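Local coordinates for kelch domain-containing protein (Colletotrichum graminicola M1.001, PDB 5C86), which probably catalyses the copper-dependent oxidation of alcohols to aldehydes, with reduction of molecular oxygen to hydrogen peroxide, at residues Y48-N53 against N58-I63; K165-Q170 against V189-P194. All coordinates share one frame; numbering follows the deposited sequence. Where two conformers were deposited one is given.

Contact 1: Y48-N53 against N58-I63; sequences YTSLYN and NISDAI
Ile63, Ser60 and Asn58 make the three points at which segment 58-63 attaches to 48-53, the two running antiparallel (end-to-end directions 161° apart). At the first, Ile63 forms a hydrogen-bonded pair with Thr49: Thr49 N reaches Ile63 O at 2.9 Å and Ile63 N returns to Thr49 O at 3.0 Å, both donors in the plane of the accepting carbonyl. On the face of the sheet that carries both side chains, CG1 of Ile63 lies 3.9 Å from OG1 of Thr49, whose hydroxyl is engaged by Gln65.

Ser60 takes over where the regular ladder stops. Its chi1 of 78° sets OG between the backbone N and the carbonyl carbon, turned to the strand, where it accepts Leu51 N at 2.9 Å, so that a side-chain oxygen receives this strand N-H. Ser60 N donates to Leu51 O at 3.0 Å. Ser50 OG binds Ser60 O at 2.9 Å, tilted from the carbonyl plane. The serine is thus gripped through N, O and OG.

Asn58 closes the far end, its carbonyl oxygen receiving Asn53 N at 2.9 Å almost linearly (177° at the hydrogen). A water probably links Asn58 OD1 to Leu51 O, though it has more acceptors in reach than protons.

The register slips by one residue between Thr49 and Tyr52, so this is an irregular beta-hairpin, joining the outer two strands of a four-stranded, propeller-type blade.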
ATOM      1  N   TYR A  48      18.375  -8.539  -4.418  1.00 16.11           N
ATOM      2  CA  TYR A  48      18.168  -9.643  -3.506  1.00 17.69           C
ATOM      3  C   TYR A  48      16.717  -9.640  -3.010  1.00 21.40           C
ATOM      4  O   TYR A  48      16.236  -8.621  -2.558  1.00 19.28           O
ATOM      5  CB  TYR A  48      19.101  -9.634  -2.334  1.00 20.36           C
ATOM      6  CG  TYR A  48      20.482 -10.100  -2.726  1.00 27.09           C
ATOM      7  CD1 TYR A  48      21.419  -9.201  -3.232  1.00 28.00           C
ATOM      8  CD2 TYR A  48      20.835 -11.458  -2.590  1.00 31.02           C
ATOM      9  CE1 TYR A  48      22.727  -9.650  -3.561  1.00 34.82           C
ATOM     10  CE2 TYR A  48      22.109 -11.906  -2.932  1.00 34.22           C
ATOM     11  CZ  TYR A  48      23.042 -10.993  -3.402  1.00 37.72           C
ATOM     12  OH  TYR A  48      24.309 -11.420  -3.759  1.00 40.02           O
ATOM     13  N   THR A  49      16.109 -10.836  -2.983  1.00 19.43           N
ATOM     14  CA  THR A  49      14.707 -11.036  -2.522  1.00 18.35           C
ATOM     15  C   THR A  49      14.637 -12.217  -1.643  1.00 19.97           C
ATOM     16  O   THR A  49      15.515 -13.145  -1.693  1.00 19.42           O
ATOM     17  CB  THR A  49      13.689 -11.109  -3.650  1.00 18.86           C
ATOM     18  OG1 THR A  49      13.714 -12.430  -4.255  1.00 18.60           O
ATOM     19  CG2 THR A  49      13.860 -10.057  -4.697  1.00 17.42           C
ATOM     20  N   SER A  50      13.619 -12.260  -0.812  1.00 17.38           N
ATOM     21  CA  SER A  50      13.337 -13.428   0.018  1.00 17.02           C
ATOM     22  C   SER A  50      11.816 -13.541   0.123  1.00 21.01           C
ATOM     23  O   SER A  50      11.084 -12.577  -0.154  1.00 21.39           O
ATOM     24  CB  SER A  50      13.997 -13.338   1.365  1.00 18.81           C
ATOM     25  OG  SER A  50      13.608 -14.344   2.293  1.00 18.19           O
ATOM     26  N   LEU A  51      11.341 -14.738   0.400  1.00 20.55           N
ATOM     27  CA  LEU A  51       9.896 -15.055   0.422  1.00 19.61           C
ATOM     28  C   LEU A  51       9.521 -15.729   1.700  1.00 20.78           C
ATOM     29  O   LEU A  51      10.187 -16.721   2.070  1.00 21.22           O
ATOM     30  CB  LEU A  51       9.580 -15.970  -0.723  1.00 19.71           C
ATOM     31  CG  LEU A  51       8.098 -16.344  -0.933  1.00 22.24           C
ATOM     32  CD1 LEU A  51       7.396 -15.179  -1.579  1.00 22.97           C
ATOM     33  CD2 LEU A  51       7.911 -17.609  -1.792  1.00 27.50           C
ATOM     34  N   TYR A  52       8.459 -15.261   2.369  1.00 16.88           N
ATOM     35  CA  TYR A  52       7.925 -15.901   3.541  1.00 17.67           C
ATOM     36  C   TYR A  52       6.674 -16.673   3.116  1.00 16.53           C
ATOM     37  O   TYR A  52       5.790 -16.144   2.491  1.00 17.40           O
ATOM     38  CB  TYR A  52       7.532 -14.917   4.661  1.00 18.17           C
ATOM     39  CG  TYR A  52       6.770 -15.494   5.818  1.00 20.68           C
ATOM     40  CD1 TYR A  52       7.397 -16.181   6.819  1.00 22.41           C
ATOM     41  CD2 TYR A  52       5.416 -15.308   5.917  1.00 20.77           C
ATOM     42  CE1 TYR A  52       6.690 -16.722   7.873  1.00 25.14           C
ATOM     43  CE2 TYR A  52       4.711 -15.783   6.975  1.00 23.48           C
ATOM     44  CZ  TYR A  52       5.352 -16.505   7.936  1.00 24.71           C
ATOM     45  OH  TYR A  52       4.586 -16.949   8.978  1.00 31.61           O
ATOM     46  N   ASN A  53       6.681 -17.990   3.363  1.00 18.78           N
ATOM     47  CA  ASN A  53       5.552 -18.842   3.050  1.00 19.80           C
ATOM     48  C   ASN A  53       4.590 -18.854   4.200  1.00 20.29           C
ATOM     49  O   ASN A  53       4.904 -19.295   5.302  1.00 20.21           O
ATOM     50  CB  ASN A  53       6.087 -20.261   2.765  1.00 19.60           C
ATOM     51  CG  ASN A  53       5.035 -21.134   2.211  1.00 21.59           C
ATOM     52  OD1 ASN A  53       4.054 -21.398   2.860  1.00 24.73           O
ATOM     53  ND2 ASN A  53       5.173 -21.457   1.017  1.00 25.73           N
ATOM     54  N   ASN A  58       8.140 -21.198   6.287  1.00 30.15           N
ATOM     55  CA  ASN A  58       9.500 -21.191   5.741  1.00 30.20           C
ATOM     56  C   ASN A  58       9.891 -19.788   5.261  1.00 29.63           C
ATOM     57  O   ASN A  58       9.103 -19.110   4.556  1.00 25.99           O
ATOM     58  CB  ASN A  58       9.589 -22.148   4.539  1.00 32.03           C
ATOM     59  CG  ASN A  58      10.962 -22.158   3.871  1.00 37.26           C
ATOM     60  OD1 ASN A  58      11.136 -21.588   2.778  1.00 36.57           O
ATOM     61  ND2 ASN A  58      11.957 -22.792   4.527  1.00 39.39           N
ATOM     62  N   ILE A  59      11.113 -19.361   5.592  0.70 28.17           N
ATOM     63  CA  ILE A  59      11.660 -18.152   5.005  0.70 27.40           C
ATOM     64  C   ILE A  59      12.733 -18.609   4.083  0.70 25.41           C
ATOM     65  O   ILE A  59      13.602 -19.367   4.486  0.70 25.74           O
ATOM     66  CB  ILE A  59      12.233 -17.204   6.035  0.70 29.52           C
ATOM     67  CG1 ILE A  59      11.108 -16.682   6.901  0.70 29.43           C
ATOM     68  CG2 ILE A  59      12.936 -16.021   5.354  0.70 30.55           C
ATOM     69  CD1 ILE A  59      11.532 -16.511   8.345  0.70 30.86           C
ATOM     70  N   SER A  60      12.642 -18.196   2.843  1.00 22.95           N
ATOM     71  CA  SER A  60      13.591 -18.643   1.811  1.00 25.76           C
ATOM     72  C   SER A  60      14.959 -17.938   1.942  1.00 29.70           C
ATOM     73  O   SER A  60      15.053 -16.803   2.459  1.00 25.14           O
ATOM     74  CB  SER A  60      13.004 -18.388   0.420  1.00 27.09           C
ATOM     75  OG  SER A  60      13.112 -17.030   0.017  1.00 33.27           O
ATOM     76  N   ASP A  61      16.010 -18.589   1.435  1.00 26.59           N
ATOM     77  CA  ASP A  61      17.282 -17.931   1.372  1.00 28.15           C
ATOM     78  C   ASP A  61      17.218 -16.765   0.393  1.00 26.07           C
ATOM     79  O   ASP A  61      16.458 -16.769  -0.608  1.00 28.57           O
ATOM     80  CB  ASP A  61      18.386 -18.928   0.902  1.00 32.59           C
ATOM     81  CG  ASP A  61      18.544 -20.137   1.828  1.00 37.61           C
ATOM     82  OD1 ASP A  61      18.488 -20.033   3.071  1.00 42.32           O
ATOM     83  OD2 ASP A  61      18.779 -21.232   1.286  1.00 46.22           O
ATOM     84  N   ALA A  62      18.100 -15.792   0.603  1.00 25.22           N
ATOM     85  CA  ALA A  62      18.128 -14.649  -0.278  1.00 26.60           C
ATOM     86  C   ALA A  62      18.612 -15.065  -1.643  1.00 30.88           C
ATOM     87  O   ALA A  62      19.631 -15.780  -1.739  1.00 31.22           O
ATOM     88  CB  ALA A  62      19.009 -13.540   0.299  1.00 26.25           C
ATOM     89  N   ILE A  63      17.899 -14.699  -2.693  1.00 22.96           N
ATOM     90  CA  ILE A  63      18.337 -14.922  -4.043  1.00 25.38           C
ATOM     91  C   ILE A  63      18.411 -13.653  -4.841  1.00 26.05           C
ATOM     92  O   ILE A  63      17.662 -12.693  -4.586  1.00 23.64           O
ATOM     93  CB  ILE A  63      17.455 -15.965  -4.808  1.00 26.10           C
ATOM     94  CG1 ILE A  63      16.081 -15.396  -5.159  1.00 31.31           C
ATOM     95  CG2 ILE A  63      17.338 -17.255  -3.955  1.00 26.67           C
ATOM     96  CD1 ILE A  63      15.084 -16.395  -5.758  1.00 33.51           C
TER
HETATM   97  O   HOH W   1       9.527 -19.516   1.391  1.00 23.37           O

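Contact 2: K165-Q170 against V189-P194; sequences KPLVMQ and VLQAGP
The Gln191 amide presents one face to Leu167 CB, which sits almost perpendicularly above the amide carbon: CB lies 3.3 Å from Gln191 CD, 3.5 Å from Gln191 OE1 and 3.6 Å from Gln191 NE2. These nearly equal separations mark a tight, centred contact over the flat group. Gly193 O receives NE2 in a weak hydrogen bond of 3.4 Å. The stronger partners belong to strand 197-202: Asn199 ND2 donates to OE1, and NE2 donates to the Lys197 carbonyl, so both polar ends of this buried amide are satisfied and its rotation is fixed.

The bend of Gln191 at chi2 (-97°) carries the amide across to Leu167, and chi3 sets the turn of its plane, broadside to CB, while Leu167 CD2 reaches back to Gln191 CG at 4.0 Å.

Farther along, Met169 folds at chi2 and chi3 and brings its sulfur, SD, 3.8 Å from both CB and CG of Pro194, the two side chains crossing at roughly a right angle.

No hydrogen bond spans the two segments; van der Waals contacts join the inter-blade loop to the second strand of blade 181-214 and its following turn. This is beta-propeller architecture, with Pro194 about 10 Å, side chain to side chain, from Tyr120, which binds copper in this protein, although no metal is bound in this apo model.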
ATOM      1  N   LYS A 165       5.381  20.108 -10.954  1.00 19.40           N
ATOM      2  CA  LYS A 165       5.423  21.313 -10.157  1.00 20.61           C
ATOM      3  C   LYS A 165       4.318  21.517  -9.161  1.00 18.60           C
ATOM      4  O   LYS A 165       4.627  21.833  -7.986  1.00 19.53           O
ATOM      5  CB  LYS A 165       5.553  22.578 -11.043  1.00 22.86           C
ATOM      6  CG  LYS A 165       5.844  23.878 -10.287  1.00 25.93           C
ATOM      7  CD  LYS A 165       5.985  25.030 -11.361  0.85 29.82           C
ATOM      8  CE  LYS A 165       6.068  26.395 -10.726  0.60 31.66           C
ATOM      9  NZ  LYS A 165       7.243  26.462  -9.820  0.55 32.51           N
ATOM     10  N   PRO A 166       3.004  21.311  -9.546  1.00 18.41           N
ATOM     11  CA  PRO A 166       1.902  21.605  -8.622  1.00 18.53           C
ATOM     12  C   PRO A 166       2.003  20.825  -7.280  1.00 16.56           C
ATOM     13  O   PRO A 166       1.486  21.291  -6.303  1.00 17.00           O
ATOM     14  CB  PRO A 166       0.619  21.201  -9.394  1.00 21.36           C
ATOM     15  CG  PRO A 166       1.031  21.232 -10.802  1.00 22.08           C
ATOM     16  CD  PRO A 166       2.492  20.953 -10.881  1.00 20.21           C
ATOM     17  N   LEU A 167       2.597  19.634  -7.309  1.00 17.63           N
ATOM     18  CA  LEU A 167       2.645  18.803  -6.032  1.00 16.74           C
ATOM     19  C   LEU A 167       3.911  19.003  -5.257  1.00 17.92           C
ATOM     20  O   LEU A 167       3.994  18.520  -4.125  1.00 17.01           O
ATOM     21  CB  LEU A 167       2.449  17.330  -6.374  1.00 16.23           C
ATOM     22  CG  LEU A 167       3.536  16.573  -7.165  1.00 15.45           C
ATOM     23  CD1 LEU A 167       4.800  16.272  -6.395  1.00 17.91           C
ATOM     24  CD2 LEU A 167       2.934  15.273  -7.691  1.00 17.44           C
ATOM     25  N   VAL A 168       4.900  19.788  -5.709  1.00 16.64           N
ATOM     26  CA  VAL A 168       6.164  19.813  -4.988  1.00 17.14           C
ATOM     27  C   VAL A 168       5.966  20.525  -3.641  1.00 17.69           C
ATOM     28  O   VAL A 168       5.346  21.584  -3.511  1.00 17.33           O
ATOM     29  CB  VAL A 168       7.229  20.508  -5.859  1.00 19.75           C
ATOM     30  CG1 VAL A 168       8.553  20.694  -5.150  1.00 22.35           C
ATOM     31  CG2 VAL A 168       7.409  19.795  -7.183  1.00 19.01           C
ATOM     32  N   MET A 169       6.544  19.949  -2.577  1.00 16.51           N
ATOM     33  CA  MET A 169       6.478  20.563  -1.255  1.00 18.65           C
ATOM     34  C   MET A 169       7.348  21.834  -1.202  1.00 17.65           C
ATOM     35  O   MET A 169       8.243  22.019  -2.012  1.00 18.44           O
ATOM     36  CB  MET A 169       7.053  19.615  -0.214  1.00 21.80           C
ATOM     37  CG  MET A 169       6.353  18.275  -0.202  1.00 20.89           C
ATOM     38  SD  MET A 169       5.991  17.752   1.448  1.00 17.81           S
ATOM     39  CE  MET A 169       7.367  18.278   2.481  1.00 18.14           C
ATOM     40  N   GLN A 170       7.107  22.624  -0.165  1.00 19.31           N
ATOM     41  CA  GLN A 170       7.792  23.916  -0.034  1.00 20.82           C
ATOM     42  C   GLN A 170       9.260  23.763   0.364  1.00 23.76           C
ATOM     43  O   GLN A 170      10.056  24.574  -0.032  1.00 26.09           O
ATOM     44  CB  GLN A 170       7.035  24.781   1.002  1.00 23.80           C
ATOM     45  CG  GLN A 170       5.715  25.401   0.593  0.75 28.58           C
ATOM     46  CD  GLN A 170       5.186  26.452   1.587  0.60 30.70           C
ATOM     47  OE1 GLN A 170       5.933  27.023   2.381  0.60 30.88           O
ATOM     48  NE2 GLN A 170       3.889  26.705   1.535  0.50 32.77           N
ATOM     49  N   VAL A 189      -6.235  10.683 -11.288  1.00 15.43           N
ATOM     50  CA  VAL A 189      -5.379  10.378 -10.128  1.00 15.05           C
ATOM     51  C   VAL A 189      -5.405  11.572  -9.228  1.00 14.78           C
ATOM     52  O   VAL A 189      -5.058  12.692  -9.657  1.00 15.78           O
ATOM     53  CB  VAL A 189      -3.983   9.972 -10.523  1.00 13.53           C
ATOM     54  CG1 VAL A 189      -3.110   9.810  -9.249  1.00 14.38           C
ATOM     55  CG2 VAL A 189      -3.911   8.731 -11.344  1.00 15.00           C
ATOM     56  N   LEU A 190      -5.800  11.417  -7.970  1.00 12.82           N
ATOM     57  CA  LEU A 190      -5.672  12.436  -7.021  1.00 13.10           C
ATOM     58  C   LEU A 190      -4.308  12.373  -6.358  1.00 14.60           C
ATOM     59  O   LEU A 190      -3.971  11.310  -5.786  1.00 13.98           O
ATOM     60  CB  LEU A 190      -6.727  12.378  -5.937  1.00 13.42           C
ATOM     61  CG  LEU A 190      -6.631  13.377  -4.803  1.00 14.47           C
ATOM     62  CD1 LEU A 190      -6.842  14.774  -5.369  1.00 15.18           C
ATOM     63  CD2 LEU A 190      -7.612  13.111  -3.688  1.00 15.33           C
ATOM     64  N   GLN A 191      -3.556  13.469  -6.388  1.00 12.84           N
ATOM     65  CA  GLN A 191      -2.406  13.625  -5.467  1.00 13.03           C
ATOM     66  C   GLN A 191      -2.852  14.295  -4.238  1.00 13.88           C
ATOM     67  O   GLN A 191      -3.178  15.474  -4.213  1.00 14.51           O
ATOM     68  CB  GLN A 191      -1.292  14.366  -6.170  1.00 12.00           C
ATOM     69  CG  GLN A 191      -0.206  14.901  -5.271  1.00 12.42           C
ATOM     70  CD  GLN A 191      -0.386  16.354  -4.907  1.00 14.38           C
ATOM     71  OE1 GLN A 191      -0.985  17.152  -5.659  1.00 15.88           O
ATOM     72  NE2 GLN A 191       0.081  16.722  -3.677  1.00 15.85           N
ATOM     73  N   ALA A 192      -3.049  13.513  -3.177  1.00 12.42           N
ATOM     74  CA  ALA A 192      -3.616  13.920  -1.928  1.00 12.19           C
ATOM     75  C   ALA A 192      -2.674  14.582  -0.942  1.00 13.37           C
ATOM     76  O   ALA A 192      -3.084  15.103   0.076  1.00 14.06           O
ATOM     77  CB  ALA A 192      -4.385  12.743  -1.288  1.00 11.81           C
ATOM     78  N   GLY A 193      -1.413  14.551  -1.324  1.00 11.62           N
ATOM     79  CA  GLY A 193      -0.334  15.008  -0.472  1.00 12.79           C
ATOM     80  C   GLY A 193       0.951  14.440  -1.018  1.00 11.32           C
ATOM     81  O   GLY A 193       0.957  13.895  -2.101  1.00 12.08           O
ATOM     82  N   PRO A 194       2.058  14.547  -0.275  1.00 11.87           N
ATOM     83  CA  PRO A 194       2.191  15.148   1.047  1.00 11.36           C
ATOM     84  C   PRO A 194       2.100  16.647   1.113  1.00 11.37           C
ATOM     85  O   PRO A 194       1.824  17.213   2.141  1.00 11.95           O
ATOM     86  CB  PRO A 194       3.632  14.717   1.499  1.00 11.72           C
ATOM     87  CG  PRO A 194       4.347  14.548   0.183  1.00 11.65           C
ATOM     88  CD  PRO A 194       3.305  13.902  -0.700  1.00 12.11           C
TER

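From the N terminus, contact 1 comes first and is the more local: four residues separate its segments, and it closes the hairpin between strands 47-52 and 63-66. The chain then builds two four-stranded blades, from strand 75-78 to strand 109-111 and from strand 122-125 to strand 155-158, before contact 2 opens. Here 18 intervening residues, including strand 181-183, form a longer loop, so that the connection into blade 181-214 is folded against that blade's own second strand. The contacts follow in series, neither nested nor crossing. The centres of contact 1 and contact 2 are 36 Å apart, on opposite sides of the chain's centre. Contact 1 is at the surface, within one blade; contact 2 is buried, between a blade and its approach loop.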